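Local coordinates for protein SaTIE-TED (Staphylococcus aureus, PDB 6FX6) that is of unknown function but, as the thioester domain of an LPXTG-anchored surface protein, probably helps the bacterium attach covalently to host targets, at residues 95-106 / 118-129. Residues are numbered along the deposited sequence; the frame is centred on the assembly and turned at random.
Sequences EQYIATQMLIWE and GLNYEARKADIL
Tyr121 drives its ring edgewise into the flank of helix 95-106, a knob seated among Ala99, Met102, Leu103 and Glu106. With CG anti to the backbone N, the ring leaves its own helix for its neighbour. Met102, present as selenomethionine, bends at its last torsion and lays CE over the ring centre, 3.6 Å from the Tyr121 centroid and only 8° off the normal, a CH-pi contact; its SE lies obliquely to the ring as the Met-aromatic partner. Methionine's flexible, unbranched chain suits lying over a ring. SE also meets Leu119 CD2 tip to tip, while small Ala99 leaves room for both the ring and the Arg124 chain.

The phenol end is polar. Tyr121 OH donates to the anti lone pair of Glu106 OE2 (2.9 Å), and the extended Lys125 brings NZ to the syn side of that same oxygen at 3.0 Å in a salt bridge, 35° out of the carboxylate plane. Two donors thus grip one oxygen and should favour the charged carboxylate. Leu103 is the reciprocal knob, among Tyr121, Lys125, Ile128 and Leu129; its CD2 butts against Ile128 CG2 (3.6 Å), two branched apolar tips meeting end to end.

At the other end, Arg124's long chain crosses Ala99 and its flat head turns one face to Glu95 CB, 3.6 Å from Arg124 CZ. NH1 donates to Leu119 O (3.0 Å) in the preceding 3-10 segment, and NH2 forms a salt bridge with Asp91. Gln96 gives NE2 to Gly85 O, while a water bridges its OE1 to Arg124 O.

The axes of segments 95-106 and 121-129 approach to 9.7 Å, crossing at -70°. Trp35 of strand 30-40 reaches Ile98 and Met102; the far side of helix 94-107 lies against strand 43-47: a helix-on-helix layer beside the beta-sheet of the thioester domain.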
loop_
_atom_site.group_PDB
_atom_site.type_symbol
_atom_site.label_atom_id
_atom_site.label_comp_id
_atom_site.label_asym_id
_atom_site.label_seq_id
_atom_site.Cartn_x
_atom_site.Cartn_y
_atom_site.Cartn_z
ATOM N N GLU A 95 -0.286 -13.733 12.011
ATOM C CA GLU A 95 -1.725 -13.569 11.840
ATOM C C GLU A 95 -2.070 -12.388 10.914
ATOM O O GLU A 95 -2.944 -12.524 10.062
ATOM C CB GLU A 95 -2.429 -13.424 13.203
ATOM C CG GLU A 95 -2.482 -14.707 14.038
ATOM C CD GLU A 95 -1.188 -15.042 14.783
ATOM O OE1 GLU A 95 -0.213 -14.254 14.723
ATOM O OE2 GLU A 95 -1.140 -16.110 15.434
ATOM N N GLN A 96 -1.385 -11.251 11.064
ATOM C CA GLN A 96 -1.592 -10.101 10.156
ATOM C C GLN A 96 -1.202 -10.416 8.723
ATOM O O GLN A 96 -1.933 -10.062 7.798
ATOM C CB GLN A 96 -0.819 -8.838 10.582
ATOM C CG GLN A 96 -1.616 -7.778 11.319
ATOM C CD GLN A 96 -2.890 -7.331 10.626
ATOM O OE1 GLN A 96 -3.982 -7.544 11.139
ATOM N NE2 GLN A 96 -2.756 -6.689 9.481
ATOM N N TYR A 97 -0.036 -11.035 8.540
ATOM C CA TYR A 97 0.394 -11.466 7.208
ATOM C C TYR A 97 -0.651 -12.364 6.555
ATOM O O TYR A 97 -0.993 -12.172 5.391
ATOM C CB TYR A 97 1.739 -12.202 7.234
ATOM C CG TYR A 97 2.145 -12.643 5.852
ATOM C CD1 TYR A 97 2.868 -11.801 5.010
ATOM C CD2 TYR A 97 1.753 -13.883 5.361
ATOM C CE1 TYR A 97 3.213 -12.202 3.725
ATOM C CE2 TYR A 97 2.084 -14.288 4.083
ATOM C CZ TYR A 97 2.812 -13.452 3.265
ATOM O OH TYR A 97 3.139 -13.883 2.001
ATOM N N ILE A 98 -1.126 -13.353 7.305
ATOM C CA ILE A 98 -2.135 -14.294 6.809
ATOM C C ILE A 98 -3.423 -13.560 6.453
ATOM O O ILE A 98 -3.993 -13.790 5.384
ATOM C CB ILE A 98 -2.414 -15.425 7.828
ATOM C CG1 ILE A 98 -1.223 -16.375 7.875
ATOM C CG2 ILE A 98 -3.666 -16.214 7.456
ATOM C CD1 ILE A 98 -1.258 -17.371 9.015
ATOM N N ALA A 99 -3.875 -12.682 7.350
ATOM C CA ALA A 99 -5.097 -11.889 7.114
ATOM C C ALA A 99 -4.966 -11.044 5.849
ATOM O O ALA A 99 -5.891 -10.977 5.046
ATOM C CB ALA A 99 -5.403 -11.003 8.308
ATOM N N THR A 100 -3.802 -10.424 5.671
ATOM C CA THR A 100 -3.537 -9.616 4.486
ATOM C C THR A 100 -3.566 -10.477 3.219
ATOM O O THR A 100 -4.220 -10.110 2.242
ATOM C CB THR A 100 -2.198 -8.867 4.620
ATOM O OG1 THR A 100 -2.239 -8.055 5.795
ATOM C CG2 THR A 100 -1.935 -7.977 3.417
ATOM N N GLN A 101 -2.877 -11.619 3.250
ATOM C CA GLN A 101 -2.910 -12.580 2.136
ATOM C C GLN A 101 -4.336 -13.026 1.843
ATOM O O GLN A 101 -4.726 -13.127 0.686
ATOM C CB GLN A 101 -2.048 -13.811 2.444
ATOM C CG GLN A 101 -2.042 -14.895 1.365
ATOM C CD GLN A 101 -1.394 -14.447 0.077
ATOM O OE1 GLN A 101 -0.193 -14.647 -0.121
ATOM N NE2 GLN A 101 -2.181 -13.834 -0.806
HETATM N N MSE A 102 -5.096 -13.308 2.898
HETATM C CA MSE A 102 -6.484 -13.754 2.751
HETATM C C MSE A 102 -7.386 -12.701 2.154
HETATM O O MSE A 102 -8.299 -13.032 1.389
HETATM C CB MSE A 102 -7.068 -14.225 4.087
HETATM C CG MSE A 102 -6.729 -15.691 4.339
HETATM SE SE MSE A 102 -7.120 -16.113 6.219
HETATM C CE MSE A 102 -9.089 -16.055 6.130
ATOM N N LEU A 103 -7.151 -11.433 2.498
ATOM C CA LEU A 103 -7.922 -10.318 1.935
ATOM C C LEU A 103 -7.585 -10.070 0.463
ATOM O O LEU A 103 -8.482 -9.807 -0.341
ATOM C CB LEU A 103 -7.704 -9.035 2.750
ATOM C CG LEU A 103 -8.547 -7.810 2.348
ATOM C CD1 LEU A 103 -10.024 -8.151 2.226
ATOM C CD2 LEU A 103 -8.339 -6.685 3.352
ATOM N N ILE A 104 -6.294 -10.141 0.130
ATOM C CA ILE A 104 -5.830 -10.120 -1.261
ATOM C C ILE A 104 -6.525 -11.220 -2.053
ATOM O O ILE A 104 -7.031 -10.975 -3.146
ATOM C CB ILE A 104 -4.285 -10.263 -1.352
ATOM C CG1 ILE A 104 -3.620 -8.944 -0.947
ATOM C CG2 ILE A 104 -3.828 -10.667 -2.755
ATOM C CD1 ILE A 104 -2.151 -9.067 -0.593
ATOM N N TRP A 105 -6.558 -12.424 -1.490
ATOM C CA TRP A 105 -7.207 -13.560 -2.145
ATOM C C TRP A 105 -8.723 -13.424 -2.297
ATOM O O TRP A 105 -9.274 -13.981 -3.241
ATOM C CB TRP A 105 -6.888 -14.875 -1.425
ATOM C CG TRP A 105 -5.545 -15.467 -1.713
ATOM C CD1 TRP A 105 -4.624 -15.055 -2.639
ATOM C CD2 TRP A 105 -4.995 -16.627 -1.095
ATOM N NE1 TRP A 105 -3.525 -15.875 -2.611
ATOM C CE2 TRP A 105 -3.728 -16.852 -1.676
ATOM C CE3 TRP A 105 -5.452 -17.501 -0.102
ATOM C CZ2 TRP A 105 -2.903 -17.911 -1.288
ATOM C CZ3 TRP A 105 -4.631 -18.551 0.287
ATOM C CH2 TRP A 105 -3.367 -18.746 -0.305
ATOM N N GLU A 106 -9.394 -12.710 -1.392
ATOM C CA GLU A 106 -10.829 -12.413 -1.563
ATOM C C GLU A 106 -11.112 -11.642 -2.848
ATOM O O GLU A 106 -12.124 -11.885 -3.497
ATOM C CB GLU A 106 -11.408 -11.635 -0.374
ATOM C CG GLU A 106 -11.599 -12.474 0.880
ATOM C CD GLU A 106 -12.771 -12.041 1.751
ATOM O OE1 GLU A 106 -13.856 -11.757 1.198
ATOM O OE2 GLU A 106 -12.614 -12.010 2.995
ATOM N N GLY A 118 -8.690 -18.086 15.982
ATOM C CA GLY A 118 -7.488 -17.407 16.457
ATOM C C GLY A 118 -6.831 -16.419 15.504
ATOM O O GLY A 118 -5.939 -15.683 15.917
ATOM N N LEU A 119 -7.237 -16.414 14.233
ATOM C CA LEU A 119 -6.868 -15.328 13.308
ATOM C C LEU A 119 -7.435 -13.964 13.666
ATOM O O LEU A 119 -6.816 -12.952 13.342
ATOM C CB LEU A 119 -7.301 -15.623 11.866
ATOM C CG LEU A 119 -6.168 -16.016 10.938
ATOM C CD1 LEU A 119 -5.592 -17.325 11.400
ATOM C CD2 LEU A 119 -6.673 -16.131 9.516
ATOM N N ASN A 120 -8.621 -13.943 14.277
ATOM C CA ASN A 120 -9.353 -12.704 14.512
ATOM C C ASN A 120 -9.559 -12.010 13.156
ATOM O O ASN A 120 -9.285 -10.818 13.006
ATOM C CB ASN A 120 -8.584 -11.825 15.520
ATOM C CG ASN A 120 -9.455 -10.776 16.185
ATOM O OD1 ASN A 120 -10.622 -11.019 16.496
ATOM N ND2 ASN A 120 -8.880 -9.605 16.425
ATOM N N TYR A 121 -10.035 -12.782 12.174
ATOM C CA TYR A 121 -9.999 -12.364 10.765
ATOM C C TYR A 121 -10.885 -11.171 10.464
ATOM O O TYR A 121 -10.448 -10.229 9.802
ATOM C CB TYR A 121 -10.377 -13.510 9.813
ATOM C CG TYR A 121 -10.299 -13.122 8.339
ATOM C CD1 TYR A 121 -9.085 -12.737 7.764
ATOM C CD2 TYR A 121 -11.440 -13.120 7.525
ATOM C CE1 TYR A 121 -9.009 -12.363 6.424
ATOM C CE2 TYR A 121 -11.374 -12.761 6.181
ATOM C CZ TYR A 121 -10.160 -12.379 5.631
ATOM O OH TYR A 121 -10.079 -12.016 4.298
ATOM N N GLU A 122 -12.125 -11.216 10.931
ATOM C CA GLU A 122 -13.085 -10.162 10.613
ATOM C C GLU A 122 -12.635 -8.804 11.149
ATOM O O GLU A 122 -12.774 -7.799 10.453
ATOM C CB GLU A 122 -14.489 -10.523 11.115
ATOM C CG GLU A 122 -15.114 -11.721 10.405
ATOM C CD GLU A 122 -15.225 -11.537 8.894
ATOM O OE1 GLU A 122 -15.752 -10.492 8.454
ATOM O OE2 GLU A 122 -14.781 -12.438 8.147
ATOM N N ALA A 123 -12.071 -8.786 12.358
ATOM C CA ALA A 123 -11.534 -7.557 12.959
ATOM C C ALA A 123 -10.259 -7.069 12.258
ATOM O O ALA A 123 -10.074 -5.862 12.077
ATOM C CB ALA A 123 -11.277 -7.755 14.444
ATOM N N ARG A 124 -9.385 -7.999 11.871
ATOM C CA ARG A 124 -8.178 -7.655 11.109
ATOM C C ARG A 124 -8.523 -7.084 9.732
ATOM O O ARG A 124 -7.987 -6.046 9.336
ATOM C CB ARG A 124 -7.237 -8.861 10.969
ATOM C CG ARG A 124 -6.445 -9.173 12.234
ATOM C CD ARG A 124 -5.339 -10.194 11.984
ATOM N NE ARG A 124 -4.172 -9.955 12.840
ATOM C CZ ARG A 124 -4.030 -10.362 14.102
ATOM N NH1 ARG A 124 -4.975 -11.062 14.714
ATOM N NH2 ARG A 124 -2.915 -10.067 14.762
ATOM N N LYS A 125 -9.422 -7.765 9.025
ATOM C CA LYS A 125 -9.912 -7.319 7.715
ATOM C C LYS A 125 -10.540 -5.926 7.771
ATOM O O LYS A 125 -10.238 -5.080 6.926
ATOM C CB LYS A 125 -10.946 -8.316 7.186
ATOM C CG LYS A 125 -11.549 -7.989 5.827
ATOM C CD LYS A 125 -12.669 -8.960 5.501
ATOM C CE LYS A 125 -13.281 -8.661 4.144
ATOM N NZ LYS A 125 -14.320 -9.661 3.780
ATOM N N ALA A 126 -11.409 -5.705 8.758
ATOM C CA ALA A 126 -12.120 -4.425 8.916
ATOM C C ALA A 126 -11.169 -3.237 9.094
ATOM O O ALA A 126 -11.356 -2.200 8.461
ATOM C CB ALA A 126 -13.103 -4.494 10.086
ATOM N N ASP A 127 -10.148 -3.402 9.934
ATOM C CA ASP A 127 -9.139 -2.356 10.153
ATOM C C ASP A 127 -8.336 -2.044 8.884
ATOM O O ASP A 127 -7.944 -0.895 8.677
ATOM C CB ASP A 127 -8.180 -2.716 11.307
ATOM C CG ASP A 127 -7.564 -1.478 11.971
ATOM O OD1 ASP A 127 -8.323 -0.686 12.578
ATOM O OD2 ASP A 127 -6.324 -1.299 11.897
ATOM N N ILE A 128 -8.103 -3.055 8.043
ATOM C CA ILE A 128 -7.401 -2.862 6.763
ATOM C C ILE A 128 -8.267 -2.074 5.782
ATOM O O ILE A 128 -7.797 -1.109 5.185
ATOM C CB ILE A 128 -6.957 -4.201 6.121
ATOM C CG1 ILE A 128 -5.876 -4.852 6.985
ATOM C CG2 ILE A 128 -6.427 -3.987 4.700
ATOM C CD1 ILE A 128 -5.511 -6.262 6.572
ATOM N N LEU A 129 -9.520 -2.484 5.620
ATOM C CA LEU A 129 -10.450 -1.769 4.732
ATOM C C LEU A 129 -10.678 -0.308 5.152
ATOM O O LEU A 129 -10.807 0.565 4.293
ATOM C CB LEU A 129 -11.788 -2.512 4.627
ATOM C CG LEU A 129 -11.735 -3.884 3.944
ATOM C CD1 LEU A 129 -13.112 -4.532 3.976
ATOM C CD2 LEU A 129 -11.219 -3.778 2.515
HETATM O O HOH W 1 -5.709 -5.385 10.612
#